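Long-range contact in genome polyprotein (Chicken sicinivirus JSY, PDB 6QWT), which probably copies the viral RNA genome, forming the 3D RNA-dependent RNA polymerase portion of the polyprotein: residues S235-T240 against T357-T362. Numbering follows the deposited sequence.
Sequences SNFDST and TNYKVT
The backbone N of Ser-235 donates to the carbonyl O of Lys-360 over 3.1 Å, linking the chain that follows the central strand of polymerase motif A to the strand at the edge of the antiparallel palm sheet. Residues 235-240 belong to this motif, where the chain leaves the sheet for a short helix. Serine suits this exit because its short hydroxyl can turn to the same side as its own N-H (chi1 35°): OG lies 2.9 Å from the same Lys-360 O and donates from above its carbonyl plane, so one oxygen takes two bonds.

Deeper in, the rings of Phe-237 and Tyr-359 meet obliquely, their planes at 33° and their CE1 atoms 3.6 Å apart. Tyrosine suits this buried place because its ring packs on Phe-237 while its hydroxyl bonds to Ser-311 of helix 298-316. Threonine suits position 240 because its two branches do different jobs: CG2 rests on Asn-358 O, whereas OG1 sits at the edge of the Tyr-359 ring, 3.4 Å from CD1, and donates to Asn-236 O, which also accepts from the backbone N of Ser-239 and Thr-240.

Just after helix 346-356, Thr-357 opens an ST turn, its OG1 accepting from Tyr-359 N. Two waters donate to Thr-240 O: one accepts from the amide ND2 that asparagine supplies at 358, the other from Asn-358 N while lying over the centre of the Tyr-359 ring.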
ATOM      1  N   SER A 235       1.268 -13.327   1.379  1.00 31.03           N
ATOM      2  CA  SER A 235       2.432 -13.445   0.513  1.00 36.71           C
ATOM      3  C   SER A 235       1.961 -13.397  -0.932  1.00 36.68           C
ATOM      4  O   SER A 235       1.057 -14.147  -1.319  1.00 45.57           O
ATOM      5  CB  SER A 235       3.202 -14.737   0.791  1.00 39.68           C
ATOM      6  OG  SER A 235       2.325 -15.798   1.124  1.00 38.39           O
ATOM      7  N   ASN A 236       2.552 -12.494  -1.717  1.00 38.56           N
ATOM      8  CA  ASN A 236       2.212 -12.330  -3.135  1.00 39.28           C
ATOM      9  C   ASN A 236       0.741 -11.953  -3.319  1.00 35.74           C
ATOM     10  O   ASN A 236       0.060 -12.456  -4.215  1.00 34.85           O
ATOM     11  CB  ASN A 236       2.557 -13.588  -3.937  1.00 33.77           C
ATOM     12  CG  ASN A 236       3.818 -14.267  -3.437  1.00 36.93           C
ATOM     13  OD1 ASN A 236       4.924 -13.752  -3.607  1.00 41.15           O
ATOM     14  ND2 ASN A 236       3.657 -15.431  -2.818  1.00 36.06           N
ATOM     15  N   PHE A 237       0.254 -11.052  -2.461  1.00 35.55           N
ATOM     16  CA  PHE A 237      -1.124 -10.579  -2.560  1.00 29.24           C
ATOM     17  C   PHE A 237      -1.404  -9.955  -3.922  1.00 31.33           C
ATOM     18  O   PHE A 237      -2.470 -10.176  -4.508  1.00 27.46           O
ATOM     19  CB  PHE A 237      -1.398  -9.572  -1.442  1.00 32.20           C
ATOM     20  CG  PHE A 237      -2.848  -9.200  -1.286  1.00 27.91           C
ATOM     21  CD1 PHE A 237      -3.818 -10.178  -1.124  1.00 25.83           C
ATOM     22  CD2 PHE A 237      -3.235  -7.869  -1.283  1.00 30.22           C
ATOM     23  CE1 PHE A 237      -5.153  -9.835  -0.973  1.00 26.14           C
ATOM     24  CE2 PHE A 237      -4.567  -7.518  -1.132  1.00 29.71           C
ATOM     25  CZ  PHE A 237      -5.528  -8.502  -0.976  1.00 28.15           C
ATOM     26  N   ASP A 238      -0.452  -9.181  -4.448  1.00 31.98           N
ATOM     27  CA  ASP A 238      -0.650  -8.474  -5.709  1.00 37.45           C
ATOM     28  C   ASP A 238      -0.710  -9.405  -6.913  1.00 38.89           C
ATOM     29  O   ASP A 238      -1.111  -8.961  -7.994  1.00 38.80           O
ATOM     30  CB  ASP A 238       0.460  -7.440  -5.903  1.00 41.52           C
ATOM     31  CG  ASP A 238       0.549  -6.463  -4.746  1.00 46.01           C
ATOM     32  OD1 ASP A 238      -0.482  -5.839  -4.415  1.00 44.42           O
ATOM     33  OD2 ASP A 238       1.646  -6.326  -4.164  1.00 51.38           O
ATOM     34  N   SER A 239      -0.325 -10.671  -6.757  1.00 35.14           N
ATOM     35  CA  SER A 239      -0.439 -11.648  -7.830  1.00 35.69           C
ATOM     36  C   SER A 239      -1.601 -12.613  -7.641  1.00 34.78           C
ATOM     37  O   SER A 239      -2.154 -13.101  -8.633  1.00 32.33           O
ATOM     38  CB  SER A 239       0.861 -12.453  -7.958  1.00 33.35           C
ATOM     39  OG  SER A 239       1.917 -11.642  -8.442  1.00 37.20           O
ATOM     40  N   THR A 240      -1.998 -12.884  -6.400  1.00 29.04           N
ATOM     41  CA  THR A 240      -2.968 -13.931  -6.111  1.00 28.15           C
ATOM     42  C   THR A 240      -4.412 -13.444  -6.096  1.00 29.41           C
ATOM     43  O   THR A 240      -5.324 -14.275  -6.007  1.00 28.58           O
ATOM     44  CB  THR A 240      -2.643 -14.585  -4.765  1.00 27.82           C
ATOM     45  OG1 THR A 240      -2.500 -13.569  -3.765  1.00 27.62           O
ATOM     46  CG2 THR A 240      -1.347 -15.377  -4.862  1.00 31.63           C
ATOM     47  N   THR A 357      -9.101 -20.511  -2.928  1.00 28.99           N
ATOM     48  CA  THR A 357      -8.458 -19.380  -3.585  1.00 28.14           C
ATOM     49  C   THR A 357      -6.991 -19.678  -3.862  1.00 27.76           C
ATOM     50  O   THR A 357      -6.520 -20.800  -3.646  1.00 30.02           O
ATOM     51  CB  THR A 357      -8.569 -18.110  -2.732  1.00 24.97           C
ATOM     52  OG1 THR A 357      -7.662 -18.199  -1.628  1.00 26.19           O
ATOM     53  CG2 THR A 357      -9.989 -17.919  -2.201  1.00 25.66           C
ATOM     54  N   ASN A 358      -6.267 -18.671  -4.345  1.00 27.25           N
ATOM     55  CA  ASN A 358      -4.821 -18.729  -4.495  1.00 28.45           C
ATOM     56  C   ASN A 358      -4.093 -17.966  -3.395  1.00 30.28           C
ATOM     57  O   ASN A 358      -2.862 -17.865  -3.435  1.00 32.31           O
ATOM     58  CB  ASN A 358      -4.410 -18.184  -5.867  1.00 30.24           C
ATOM     59  CG  ASN A 358      -4.882 -19.062  -7.013  1.00 33.12           C
ATOM     60  OD1 ASN A 358      -4.899 -20.288  -6.905  1.00 34.09           O
ATOM     61  ND2 ASN A 358      -5.271 -18.435  -8.119  1.00 32.91           N
ATOM     62  N   TYR A 359      -4.822 -17.429  -2.419  1.00 27.58           N
ATOM     63  CA  TYR A 359      -4.203 -16.685  -1.331  1.00 28.93           C
ATOM     64  C   TYR A 359      -3.398 -17.614  -0.430  1.00 30.42           C
ATOM     65  O   TYR A 359      -3.866 -18.693  -0.053  1.00 30.08           O
ATOM     66  CB  TYR A 359      -5.267 -15.971  -0.500  1.00 26.97           C
ATOM     67  CG  TYR A 359      -6.039 -14.881  -1.207  1.00 26.13           C
ATOM     68  CD1 TYR A 359      -5.391 -13.912  -1.963  1.00 23.48           C
ATOM     69  CD2 TYR A 359      -7.421 -14.807  -1.088  1.00 25.67           C
ATOM     70  CE1 TYR A 359      -6.109 -12.905  -2.595  1.00 24.18           C
ATOM     71  CE2 TYR A 359      -8.141 -13.810  -1.713  1.00 24.73           C
ATOM     72  CZ  TYR A 359      -7.483 -12.861  -2.462  1.00 23.09           C
ATOM     73  OH  TYR A 359      -8.217 -11.872  -3.076  1.00 22.25           O
ATOM     74  N   LYS A 360      -2.187 -17.189  -0.080  1.00 35.22           N
ATOM     75  CA  LYS A 360      -1.365 -17.857   0.926  1.00 36.20           C
ATOM     76  C   LYS A 360      -1.152 -16.860   2.055  1.00 37.24           C
ATOM     77  O   LYS A 360      -0.482 -15.839   1.870  1.00 36.43           O
ATOM     78  CB  LYS A 360      -0.030 -18.325   0.346  1.00 38.85           C
ATOM     79  CG  LYS A 360      -0.137 -19.366  -0.761  1.00 40.67           C
ATOM     80  CD  LYS A 360       1.238 -19.645  -1.370  1.00 42.03           C
ATOM     81  CE  LYS A 360       1.157 -20.617  -2.540  1.00 56.43           C
ATOM     82  NZ  LYS A 360       2.091 -20.254  -3.650  1.00 58.09           N
ATOM     83  N   VAL A 361      -1.722 -17.141   3.219  1.00 38.45           N
ATOM     84  CA  VAL A 361      -1.765 -16.178   4.310  1.00 39.35           C
ATOM     85  C   VAL A 361      -0.883 -16.668   5.452  1.00 37.69           C
ATOM     86  O   VAL A 361      -0.780 -17.875   5.702  1.00 41.77           O
ATOM     87  CB  VAL A 361      -3.217 -15.930   4.763  1.00 39.11           C
ATOM     88  CG1 VAL A 361      -3.662 -16.952   5.787  1.00 34.34           C
ATOM     89  CG2 VAL A 361      -3.356 -14.535   5.295  1.00 39.86           C
ATOM     90  N   THR A 362      -0.216 -15.721   6.123  1.00 39.64           N
ATOM     91  CA  THR A 362       0.787 -16.015   7.144  1.00 45.55           C
ATOM     92  C   THR A 362       0.709 -15.011   8.292  1.00 47.15           C
ATOM     93  O   THR A 362       0.069 -13.958   8.154  1.00 41.06           O
ATOM     94  CB  THR A 362       2.199 -15.987   6.544  1.00 47.58           C
ATOM     95  OG1 THR A 362       2.439 -14.708   5.947  1.00 48.68           O
ATOM     96  CG2 THR A 362       2.388 -17.091   5.503  1.00 43.57           C
TER
HETATM   97  O   HOH W   1      -6.646 -15.823  -4.405  1.00 28.96           O
HETATM   98  O   HOH W   2      -5.978 -15.655  -8.062  1.00 36.78           O